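Local structure of shikimate dehydrogenase (NADP(+)) (Peptoclostridium difficile, 5DZS) at residues 13-25 / 233-247. The protein probably catalyses the reversible NADPH-linked reduction of 3-dehydroshikimate to shikimate, a step of chorismate and hence aromatic amino acid biosynthesis. Numbering follows the deposited sequence. Where two conformers were deposited one is given.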
loop_
_atom_site.group_PDB
_atom_site.type_symbol
_atom_site.label_atom_id
_atom_site.label_comp_id
_atom_site.label_asym_id
_atom_site.label_seq_id
_atom_site.Cartn_x
_atom_site.Cartn_y
_atom_site.Cartn_z
ATOM N N HIS B 13 27.230 2.995 -10.766
ATOM C CA HIS B 13 26.858 1.827 -11.554
ATOM C C HIS B 13 25.347 1.626 -11.692
ATOM O O HIS B 13 24.860 1.158 -12.723
ATOM C CB HIS B 13 27.425 0.611 -10.856
ATOM C CG HIS B 13 26.904 0.435 -9.466
ATOM N ND1 HIS B 13 27.240 1.288 -8.435
ATOM C CD2 HIS B 13 26.079 -0.496 -8.932
ATOM C CE1 HIS B 13 26.637 0.892 -7.329
ATOM N NE2 HIS B 13 25.927 -0.187 -7.603
ATOM N N SER B 14 24.619 1.984 -10.638
ATOM C CA SER B 14 23.171 1.794 -10.557
ATOM C C SER B 14 22.381 1.889 -11.871
ATOM O O SER B 14 22.595 2.786 -12.675
ATOM C CB SER B 14 22.567 2.805 -9.564
ATOM O OG SER B 14 22.583 4.126 -10.084
ATOM N N VAL B 15 21.477 0.934 -12.064
ATOM C CA VAL B 15 20.518 0.962 -13.177
ATOM C C VAL B 15 19.153 1.457 -12.664
ATOM O O VAL B 15 18.222 1.588 -13.445
ATOM C CB VAL B 15 20.342 -0.398 -13.883
ATOM C CG1 VAL B 15 21.671 -0.848 -14.469
ATOM C CG2 VAL B 15 19.766 -1.454 -12.960
ATOM N N SER B 16 19.016 1.723 -11.366
ATOM C CA SER B 16 17.710 2.169 -10.844
ATOM C C SER B 16 17.171 3.451 -11.476
ATOM O O SER B 16 15.978 3.531 -11.756
ATOM C CB SER B 16 17.716 2.278 -9.310
ATOM O OG SER B 16 17.789 0.967 -8.770
ATOM N N PRO B 17 18.010 4.471 -11.693
ATOM C CA PRO B 17 17.422 5.646 -12.311
ATOM C C PRO B 17 16.817 5.356 -13.697
ATOM O O PRO B 17 15.751 5.861 -13.996
ATOM C CB PRO B 17 18.591 6.644 -12.375
ATOM C CG PRO B 17 19.477 6.233 -11.232
ATOM C CD PRO B 17 19.397 4.727 -11.238
ATOM N N GLN B 18 17.449 4.500 -14.492
ATOM C CA GLN B 18 16.922 4.151 -15.812
ATOM C C GLN B 18 15.609 3.370 -15.687
ATOM O O GLN B 18 14.664 3.615 -16.438
ATOM C CB GLN B 18 17.944 3.333 -16.605
ATOM C CG GLN B 18 17.480 3.013 -18.019
ATOM C CD GLN B 18 18.467 2.179 -18.822
ATOM O OE1 GLN B 18 19.410 1.599 -18.277
ATOM N NE2 GLN B 18 18.242 2.108 -20.134
ATOM N N ILE B 19 15.544 2.412 -14.754
ATOM C CA ILE B 19 14.324 1.658 -14.555
ATOM C C ILE B 19 13.185 2.591 -14.177
ATOM O O ILE B 19 12.096 2.532 -14.754
ATOM C CB ILE B 19 14.487 0.561 -13.461
ATOM C CG1 ILE B 19 15.484 -0.516 -13.929
ATOM C CG2 ILE B 19 13.126 -0.028 -13.098
ATOM C CD1 ILE B 19 15.837 -1.546 -12.862
ATOM N N HIS B 20 13.393 3.438 -13.161
ATOM C CA HIS B 20 12.347 4.360 -12.738
ATOM C C HIS B 20 11.912 5.321 -13.845
ATOM O O HIS B 20 10.730 5.613 -13.961
ATOM C CB HIS B 20 12.742 5.106 -11.452
ATOM C CG HIS B 20 12.704 4.241 -10.228
ATOM N ND1 HIS B 20 11.570 4.072 -9.477
ATOM C CD2 HIS B 20 13.662 3.504 -9.627
ATOM C CE1 HIS B 20 11.825 3.276 -8.461
ATOM N NE2 HIS B 20 13.094 2.920 -8.521
ATOM N N LYS B 21 12.866 5.799 -14.643
ATOM C CA LYS B 21 12.547 6.649 -15.809
ATOM C C LYS B 21 11.564 5.926 -16.718
ATOM O O LYS B 21 10.554 6.491 -17.116
ATOM C CB LYS B 21 13.802 7.009 -16.595
ATOM C CG LYS B 21 13.511 7.818 -17.861
ATOM C CD LYS B 21 14.795 8.167 -18.607
ATOM C CE LYS B 21 14.554 9.073 -19.803
ATOM N NZ LYS B 21 13.932 10.374 -19.458
ATOM N N ARG B 22 11.864 4.671 -17.044
ATOM C CA ARG B 22 10.985 3.873 -17.893
ATOM C C ARG B 22 9.596 3.685 -17.298
ATOM O O ARG B 22 8.596 3.730 -18.016
ATOM C CB ARG B 22 11.639 2.527 -18.202
ATOM C CG ARG B 22 12.765 2.612 -19.213
ATOM C CD ARG B 22 12.206 3.007 -20.576
ATOM N NE ARG B 22 13.210 3.047 -21.631
ATOM C CZ ARG B 22 13.544 2.011 -22.384
ATOM N NH1 ARG B 22 14.462 2.162 -23.331
ATOM N NH2 ARG B 22 12.963 0.826 -22.203
ATOM N N VAL B 23 9.516 3.483 -15.980
ATOM C CA VAL B 23 8.218 3.302 -15.342
ATOM C C VAL B 23 7.400 4.580 -15.423
ATOM O O VAL B 23 6.214 4.558 -15.804
ATOM C CB VAL B 23 8.350 2.852 -13.874
ATOM C CG1 VAL B 23 6.968 2.657 -13.268
ATOM C CG2 VAL B 23 9.105 1.561 -13.810
ATOM N N PHE B 24 8.035 5.728 -15.145
ATOM C CA PHE B 24 7.339 7.004 -15.262
ATOM C C PHE B 24 6.862 7.217 -16.696
ATOM O O PHE B 24 5.741 7.693 -16.939
ATOM C CB PHE B 24 8.207 8.230 -14.887
ATOM C CG PHE B 24 8.655 8.272 -13.455
ATOM C CD1 PHE B 24 7.785 7.980 -12.414
ATOM C CD2 PHE B 24 9.946 8.732 -13.138
ATOM C CE1 PHE B 24 8.188 8.065 -11.087
ATOM C CE2 PHE B 24 10.354 8.803 -11.828
ATOM C CZ PHE B 24 9.492 8.473 -10.793
ATOM N N GLU B 25 7.685 6.833 -17.661
ATOM C CA GLU B 25 7.302 7.039 -19.064
ATOM C C GLU B 25 6.104 6.195 -19.457
ATOM O O GLU B 25 5.173 6.679 -20.125
ATOM C CB GLU B 25 8.457 6.709 -20.013
ATOM C CG GLU B 25 9.578 7.719 -19.991
ATOM C CD GLU B 25 10.804 7.297 -20.784
ATOM O OE1 GLU B 25 10.907 6.131 -21.222
ATOM O OE2 GLU B 25 11.682 8.159 -20.987
ATOM N N LEU B 233 18.294 -8.668 -12.135
ATOM C CA LEU B 233 17.533 -7.639 -12.872
ATOM C C LEU B 233 16.022 -7.711 -12.688
ATOM O O LEU B 233 15.369 -6.683 -12.479
ATOM C CB LEU B 233 17.898 -7.632 -14.357
ATOM C CG LEU B 233 17.254 -6.522 -15.196
ATOM C CD1 LEU B 233 17.602 -5.124 -14.684
ATOM C CD2 LEU B 233 17.667 -6.679 -16.653
ATOM N N TYR B 234 15.441 -8.899 -12.748
ATOM C CA TYR B 234 13.989 -8.986 -12.617
ATOM C C TYR B 234 13.532 -8.422 -11.272
ATOM O O TYR B 234 12.523 -7.725 -11.177
ATOM C CB TYR B 234 13.520 -10.441 -12.793
ATOM C CG TYR B 234 12.044 -10.596 -13.030
ATOM C CD1 TYR B 234 11.515 -10.410 -14.300
ATOM C CD2 TYR B 234 11.174 -10.931 -12.000
ATOM C CE1 TYR B 234 10.170 -10.558 -14.538
ATOM C CE2 TYR B 234 9.811 -11.083 -12.238
ATOM C CZ TYR B 234 9.323 -10.896 -13.505
ATOM O OH TYR B 234 7.977 -11.037 -13.809
ATOM N N MET B 235 14.280 -8.740 -10.225
ATOM C CA MET B 235 13.975 -8.257 -8.892
ATOM C C MET B 235 14.104 -6.740 -8.847
ATOM O O MET B 235 13.277 -6.046 -8.255
ATOM C CB MET B 235 14.888 -8.915 -7.866
ATOM C CG MET B 235 14.726 -8.390 -6.472
ATOM S SD MET B 235 15.606 -9.500 -5.369
ATOM C CE MET B 235 15.519 -8.571 -3.835
ATOM N N LEU B 236 15.135 -6.207 -9.486
ATOM C CA LEU B 236 15.303 -4.752 -9.489
ATOM C C LEU B 236 14.105 -4.045 -10.142
ATOM O O LEU B 236 13.664 -2.991 -9.707
ATOM C CB LEU B 236 16.592 -4.340 -10.204
ATOM C CG LEU B 236 17.903 -4.690 -9.505
ATOM C CD1 LEU B 236 19.082 -4.281 -10.366
ATOM C CD2 LEU B 236 17.994 -4.035 -8.128
ATOM N N VAL B 237 13.600 -4.592 -11.233
ATOM C CA VAL B 237 12.464 -3.979 -11.900
ATOM C C VAL B 237 11.212 -4.125 -11.027
ATOM O O VAL B 237 10.440 -3.179 -10.860
ATOM C CB VAL B 237 12.252 -4.579 -13.311
ATOM C CG1 VAL B 237 11.035 -3.941 -13.957
ATOM C CG2 VAL B 237 13.469 -4.354 -14.180
ATOM N N GLY B 238 10.992 -5.308 -10.469
ATOM C CA GLY B 238 9.823 -5.486 -9.597
ATOM C C GLY B 238 9.838 -4.570 -8.404
ATOM O O GLY B 238 8.795 -3.999 -8.048
ATOM N N GLN B 239 11.002 -4.437 -7.773
ATOM C CA GLN B 239 11.110 -3.526 -6.618
ATOM C C GLN B 239 10.863 -2.073 -7.013
ATOM O O GLN B 239 10.273 -1.286 -6.236
ATOM C CB GLN B 239 12.458 -3.668 -6.000
ATOM C CG GLN B 239 12.627 -4.990 -5.359
ATOM C CD GLN B 239 13.966 -5.073 -4.678
ATOM O OE1 GLN B 239 15.040 -4.965 -5.314
ATOM N NE2 GLN B 239 13.924 -5.254 -3.374
ATOM N N ALA B 240 11.287 -1.660 -8.201
ATOM C CA ALA B 240 11.050 -0.292 -8.639
ATOM C C ALA B 240 9.540 -0.048 -8.770
ATOM O O ALA B 240 9.003 0.990 -8.352
ATOM C CB ALA B 240 11.757 0.026 -9.945
ATOM N N ILE B 241 8.839 -1.025 -9.359
ATOM C CA ILE B 241 7.392 -0.912 -9.558
ATOM C C ILE B 241 6.654 -0.913 -8.214
ATOM O O ILE B 241 5.749 -0.081 -8.002
ATOM C CB ILE B 241 6.901 -2.010 -10.526
ATOM C CG1 ILE B 241 7.446 -1.720 -11.930
ATOM C CG2 ILE B 241 5.375 -2.101 -10.550
ATOM C CD1 ILE B 241 7.288 -2.870 -12.909
ATOM N N LYS B 242 7.042 -1.786 -7.298
ATOM C CA LYS B 242 6.426 -1.791 -5.982
ATOM C C LYS B 242 6.663 -0.458 -5.266
ATOM O O LYS B 242 5.770 0.073 -4.606
ATOM C CB LYS B 242 6.950 -2.971 -5.153
ATOM C CG LYS B 242 6.313 -3.109 -3.785
ATOM C CD LYS B 242 4.819 -3.387 -3.841
ATOM C CE LYS B 242 4.450 -4.703 -4.518
ATOM N NZ LYS B 242 2.974 -4.980 -4.615
ATOM N N SER B 243 7.881 0.081 -5.383
ATOM C CA SER B 243 8.156 1.378 -4.782
ATOM C C SER B 243 7.209 2.442 -5.364
ATOM O O SER B 243 6.674 3.281 -4.623
ATOM C CB SER B 243 9.594 1.835 -5.014
ATOM O OG SER B 243 10.537 1.020 -4.337
ATOM N N GLN B 244 7.050 2.422 -6.686
ATOM C CA GLN B 244 6.163 3.358 -7.348
ATOM C C GLN B 244 4.708 3.219 -6.875
ATOM O O GLN B 244 3.996 4.221 -6.712
ATOM C CB GLN B 244 6.292 3.198 -8.851
ATOM C CG GLN B 244 7.615 3.713 -9.380
ATOM C CD GLN B 244 7.751 5.214 -9.223
ATOM O OE1 GLN B 244 6.774 5.918 -9.022
ATOM N NE2 GLN B 244 8.983 5.712 -9.319
ATOM N N GLU B 245 4.281 1.983 -6.626
ATOM C CA GLU B 245 2.923 1.742 -6.144
ATOM C C GLU B 245 2.754 2.411 -4.768
ATOM O O GLU B 245 1.754 3.036 -4.477
ATOM C CB GLU B 245 2.618 0.245 -6.018
ATOM C CG GLU B 245 2.448 -0.459 -7.357
ATOM C CD GLU B 245 2.041 -1.904 -7.198
ATOM O OE1 GLU B 245 1.281 -2.402 -8.063
ATOM O OE2 GLU B 245 2.421 -2.555 -6.220
ATOM N N ILE B 246 3.759 2.253 -3.922
ATOM C CA ILE B 246 3.739 2.853 -2.591
ATOM C C ILE B 246 3.737 4.385 -2.647
ATOM O O ILE B 246 2.934 5.049 -1.983
ATOM C CB ILE B 246 4.953 2.372 -1.774
ATOM C CG1 ILE B 246 4.773 0.883 -1.430
ATOM C CG2 ILE B 246 5.096 3.211 -0.495
ATOM C CD1 ILE B 246 6.023 0.219 -0.927
ATOM N N TRP B 247 4.605 4.933 -3.487
ATOM C CA TRP B 247 4.755 6.382 -3.600
ATOM C C TRP B 247 3.504 7.047 -4.128
ATOM O O TRP B 247 3.146 8.153 -3.655
ATOM C CB TRP B 247 5.968 6.742 -4.450
ATOM C CG TRP B 247 7.306 6.411 -3.815
ATOM C CD1 TRP B 247 7.594 6.412 -2.482
ATOM C CD2 TRP B 247 8.515 6.063 -4.484
ATOM N NE1 TRP B 247 8.886 6.052 -2.279
ATOM C CE2 TRP B 247 9.497 5.857 -3.498
ATOM C CE3 TRP B 247 8.871 5.901 -5.825
ATOM C CZ2 TRP B 247 10.800 5.501 -3.808
ATOM C CZ3 TRP B 247 10.175 5.560 -6.125
ATOM C CH2 TRP B 247 11.113 5.340 -5.141
HETATM O O HOH W 1 15.200 -1.164 -8.411
#
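Ile19 enters the helix 233-247 as a knob, its side chain seated among Leu233, Leu236, Val237 and Ala240. The two branches divide the work: Ile19 CD1 lies 3.9 Å from Val237 CG2 and equally near Leu236 CB, with Leu233 CD1 a little farther, while Ile19 CG2, held anti to the backbone N, presses on Ala240 CB at 3.4 Å, tighter than usual carbon packing. The segment axes pass 9.7 Å apart at their closest and cross at -53°. Val15 extends this apolar seam at one end against Leu236 CD1, and Val23 at the other, where CG2 meets Ile241 and CG1 the aliphatic part of Gln244.

The next residue, His20, is a second knob, among Ala240, Ser243, Gln244 and Trp247. The methyl of Ala240 lies over one face of the His20 imidazole, a CH-pi contact with CB 3.7 Å from the centroid, and the indole approaches obliquely. Gln244, bent at chi2 (-66°), brings NE2 to the ring's edge and donates to His20 ND1 over 3.1 Å, nearly straight at 167° and close to the planes of both groups. The same amide stands almost perpendicular to the Phe24 ring. Trp247 NE1 bonds to Ile88 O, tying this end of the helix to the substrate-domain sheet.

At the Ser16 end a water donates to Leu236 O (2.7 Å) and meets Ser16 OG weakly. Ser14, Val15, Ser16 and Gln239 are predicted to bind shikimate, so the packing brings together two parts of the chain that probably share that site. In this Gln244 conformer His20 ND1 is the acceptor, consistent with a neutral imidazole protonated on NE2; bond and methyl together would favour this ring rotation.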